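Local coordinates for protein phosphonopyruvate hydrolase (Variovorax sp., PDB 2HJP) that hydrolyses phosphonopyruvate to pyruvate and phosphate, cleaving its carbon-phosphorus bond with the help of a divalent metal cation such as magnesium, at residues P77-I82 / A106-D111. Residues are numbered along the deposited sequence; the frame is centred on the assembly and turned at random.
With MG (magnesium ion), chain C; PPR (phosphonopyruvate), chain G.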
ATOM      1  N   PRO A  77      -1.024  22.540   9.857  1.00 17.82           N
ATOM      2  CA  PRO A  77      -1.313  21.313  10.629  1.00 17.74           C
ATOM      3  C   PRO A  77      -2.438  20.430  10.076  1.00 16.33           C
ATOM      4  O   PRO A  77      -3.473  20.924   9.596  1.00 18.01           O
ATOM      5  CB  PRO A  77      -1.722  21.839  12.016  1.00 16.99           C
ATOM      6  CG  PRO A  77      -1.011  23.162  12.101  1.00 18.52           C
ATOM      7  CD  PRO A  77      -1.181  23.741  10.712  1.00 16.62           C
ATOM      8  N   LEU A  78      -2.247  19.141  10.228  1.00 14.94           N
ATOM      9  CA  LEU A  78      -3.215  18.140   9.783  1.00 14.16           C
ATOM     10  C   LEU A  78      -3.727  17.481  11.068  1.00 15.11           C
ATOM     11  O   LEU A  78      -2.918  17.029  11.905  1.00 14.80           O
ATOM     12  CB  LEU A  78      -2.505  17.059   8.927  1.00 14.06           C
ATOM     13  CG  LEU A  78      -3.343  15.800   8.686  1.00 17.38           C
ATOM     14  CD1 LEU A  78      -4.649  16.177   7.981  1.00 15.43           C
ATOM     15  CD2 LEU A  78      -2.475  14.781   7.817  1.00 15.82           C
ATOM     16  N   ILE A  79      -5.047  17.444  11.213  1.00 15.16           N
ATOM     17  CA  ILE A  79      -5.719  16.816  12.319  1.00 15.28           C
ATOM     18  C   ILE A  79      -6.268  15.545  11.666  1.00 17.23           C
ATOM     19  O   ILE A  79      -7.134  15.636  10.767  1.00 16.99           O
ATOM     20  CB  ILE A  79      -6.894  17.671  12.779  1.00 16.52           C
ATOM     21  CG1 ILE A  79      -6.412  19.062  13.195  1.00 16.82           C
ATOM     22  CG2 ILE A  79      -7.661  16.923  13.890  1.00 12.59           C
ATOM     23  CD1 ILE A  79      -6.144  20.019  12.041  1.00 30.41           C
ATOM     24  N   ALA A  80      -5.773  14.376  12.086  1.00 16.26           N
ATOM     25  CA  ALA A  80      -6.253  13.118  11.517  1.00 16.94           C
ATOM     26  C   ALA A  80      -7.365  12.438  12.334  1.00 16.72           C
ATOM     27  O   ALA A  80      -7.264  12.330  13.565  1.00 16.22           O
ATOM     28  CB  ALA A  80      -5.050  12.143  11.359  1.00 16.65           C
ATOM     29  N   ASP A  81      -8.401  11.957  11.630  1.00 15.80           N
ATOM     30  CA  ASP A  81      -9.506  11.218  12.217  1.00 16.30           C
ATOM     31  C   ASP A  81      -9.088   9.718  12.378  1.00 17.09           C
ATOM     32  O   ASP A  81      -8.852   9.041  11.384  1.00 18.35           O
ATOM     33  CB  ASP A  81     -10.704  11.311  11.259  1.00 16.94           C
ATOM     34  CG  ASP A  81     -11.949  10.610  11.768  1.00 17.21           C
ATOM     35  OD1 ASP A  81     -11.941   9.977  12.853  1.00 17.45           O
ATOM     36  OD2 ASP A  81     -12.968  10.702  11.034  1.00 19.02           O
ATOM     37  N   ILE A  82      -8.970   9.200  13.603  1.00 16.52           N
ATOM     38  CA  ILE A  82      -8.613   7.773  13.732  1.00 17.24           C
ATOM     39  C   ILE A  82      -9.771   6.947  14.268  1.00 17.07           C
ATOM     40  O   ILE A  82      -9.588   5.895  14.910  1.00 18.37           O
ATOM     41  CB  ILE A  82      -7.304   7.566  14.579  1.00 15.96           C
ATOM     42  CG1 ILE A  82      -7.482   8.102  15.998  1.00 16.43           C
ATOM     43  CG2 ILE A  82      -6.158   8.309  13.873  1.00 19.48           C
ATOM     44  CD1 ILE A  82      -6.409   7.660  16.990  1.00 14.41           C
ATOM     45  N   ALA A 106      -2.303  16.084  15.061  1.00 14.83           N
ATOM     46  CA  ALA A 106      -3.324  15.677  16.045  1.00 13.65           C
ATOM     47  C   ALA A 106      -4.080  14.489  15.512  1.00 16.35           C
ATOM     48  O   ALA A 106      -4.070  14.232  14.281  1.00 16.31           O
ATOM     49  CB  ALA A 106      -4.332  16.818  16.238  1.00 11.57           C
ATOM     50  N   ILE A 107      -4.741  13.786  16.439  1.00 17.02           N
ATOM     51  CA  ILE A 107      -5.630  12.702  16.090  1.00 16.18           C
ATOM     52  C   ILE A 107      -6.866  12.999  16.934  1.00 15.50           C
ATOM     53  O   ILE A 107      -6.795  13.674  17.953  1.00 19.23           O
ATOM     54  CB  ILE A 107      -5.090  11.297  16.408  1.00 14.36           C
ATOM     55  CG1 ILE A 107      -4.520  11.169  17.845  1.00 16.51           C
ATOM     56  CG2 ILE A 107      -3.997  11.008  15.404  1.00 14.53           C
ATOM     57  CD1 ILE A 107      -5.565  11.071  18.941  1.00 17.04           C
ATOM     58  N   VAL A 108      -8.005  12.575  16.408  1.00 15.97           N
ATOM     59  CA  VAL A 108      -9.328  12.667  17.040  1.00 13.42           C
ATOM     60  C   VAL A 108      -9.757  11.183  17.123  1.00 15.39           C
ATOM     61  O   VAL A 108      -9.813  10.468  16.120  1.00 14.75           O
ATOM     62  CB  VAL A 108     -10.351  13.448  16.189  1.00 15.25           C
ATOM     63  CG1 VAL A 108     -11.831  13.344  16.836  1.00 14.05           C
ATOM     64  CG2 VAL A 108      -9.917  14.888  16.129  1.00 14.62           C
ATOM     65  N   MET A 109     -10.104  10.749  18.335  1.00 16.41           N
ATOM     66  CA  MET A 109     -10.529   9.378  18.615  1.00 16.48           C
ATOM     67  C   MET A 109     -11.849   9.487  19.429  1.00 16.38           C
ATOM     68  O   MET A 109     -11.924  10.246  20.387  1.00 17.26           O
ATOM     69  CB  MET A 109      -9.449   8.648  19.438  1.00 16.85           C
ATOM     70  CG  MET A 109      -9.777   7.226  19.674  1.00 17.89           C
ATOM     71  SD  MET A 109      -8.462   6.282  20.438  1.00 20.33           S
ATOM     72  CE  MET A 109      -7.996   7.326  21.830  1.00 16.84           C
ATOM     73  N   GLU A 110     -12.882   8.776  19.004  1.00 16.79           N
ATOM     74  CA  GLU A 110     -14.217   8.830  19.667  1.00 18.84           C
ATOM     75  C   GLU A 110     -14.484   7.653  20.580  1.00 18.09           C
ATOM     76  O   GLU A 110     -13.871   6.569  20.446  1.00 19.12           O
ATOM     77  CB  GLU A 110     -15.314   8.890  18.582  1.00 16.86           C
ATOM     78  CG  GLU A 110     -15.287   7.616  17.701  1.00 20.88           C
ATOM     79  CD  GLU A 110     -15.646   7.916  16.230  1.00 23.91           C
ATOM     80  OE1 GLU A 110     -16.273   7.058  15.604  1.00 26.13           O
ATOM     81  OE2 GLU A 110     -15.307   9.014  15.724  1.00 24.83           O
ATOM     82  N   ASP A 111     -15.424   7.835  21.502  1.00 19.18           N
ATOM     83  CA  ASP A 111     -15.687   6.766  22.473  1.00 20.51           C
ATOM     84  C   ASP A 111     -16.811   5.772  22.094  1.00 21.85           C
ATOM     85  O   ASP A 111     -17.415   5.131  22.975  1.00 22.05           O
ATOM     86  CB  ASP A 111     -15.941   7.363  23.872  1.00 20.80           C
ATOM     87  CG  ASP A 111     -17.053   8.411  23.880  1.00 24.22           C
ATOM     88  OD1 ASP A 111     -17.703   8.629  22.835  1.00 23.19           O
ATOM     89  OD2 ASP A 111     -17.274   9.033  24.941  1.00 24.63           O
TER
HETATM   90 MG    MG C 292     -15.010  10.330  11.109  1.00 23.08          MG
HETATM   91  C1  PPR G 291     -15.559  12.750   9.816  1.00 20.18           C
HETATM   92  O1  PPR G 291     -15.499  13.831   9.098  1.00 17.46           O
HETATM   93  O2' PPR G 291     -15.183  11.667   9.455  1.00 17.68           O
HETATM   94  C2  PPR G 291     -16.133  12.953  11.186  1.00 21.75           C
HETATM   95  C3  PPR G 291     -17.097  13.837  11.575  1.00 23.63           C
HETATM   96  O2  PPR G 291     -15.610  12.128  12.093  1.00 18.90           O
HETATM   97  P   PPR G 291     -18.754  13.068  11.241  1.00 26.69           P
HETATM   98  O1P PPR G 291     -18.785  11.822  12.170  1.00 25.43           O
HETATM   99  O2P PPR G 291     -18.775  12.728   9.726  1.00 26.79           O
HETATM  100  O3P PPR G 291     -19.720  14.064  11.685  1.00 26.75           O
HETATM  101  O   HOH W   1     -14.672   9.450  13.009  1.00 20.62           O
HETATM  102  O   HOH W   2     -14.686   8.498  10.079  1.00 20.59           O
HETATM  103  O   HOH W   3     -17.019   9.722  11.099  1.00 20.72           O
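Ile82 and Ile107 cross on the outer side of two neighbouring barrel strands, CG2 against CG2 at 3.8 Å, and show how a TIM barrel divides labour between its sheet faces. Strands 78-81 and 106-110 run parallel, their axes inclined by 27°. Ala80 anchors them, its N donating to Ala106 O (2.8 Å) from well above the carbonyl plane and its O accepting from Val108 N at 2.9 Å. Ile82 N then bonds to Val108 O, while Ala106 N reaches Leu78 O only weakly, at 3.4 Å.

The tight part is apolar. With CG1 between backbone N and carbonyl carbon (chi1 61°), Ile82 lays CG1 against Val108 O and Met109 CB, and CD1 along the Ile107 branch and Met109 CB. An alanine here would probably open a gap beside Ile107 and Met109 CB, leaving the Ile107 branch less firmly held. On the barrel's inner side Ile79 CG2 packs against Val108 CG2 and Ala106 CB.

At the C-terminal mouth of the barrel the contact is looser and watery. Asp81, its CG anti to the backbone N (chi1 -178°), sends OD2 to magnesium at 2.1 Å; two phosphonopyruvate oxygens and three waters complete the octahedron. One metal-bound water lies within hydrogen-bonding reach of Asp81 OD1 and Glu110 OE2, with more acceptors around it than protons to give, bridging the two oxygens, which stand 4.5 Å apart, and probably easing their repulsion. Gly43 N bonds to OD2 and Asp83 N to OD1 of Asp81, helping fix the carboxylate's rotation.

The two strands belong to a beta-alpha-beta unit: Tyr99 of the connecting helix 89-102 lies against Ala80, Ile82 and Ile107, helix 131-144 packs on Met109, and strands 38-41 and 151-156 continue the barrel on either side.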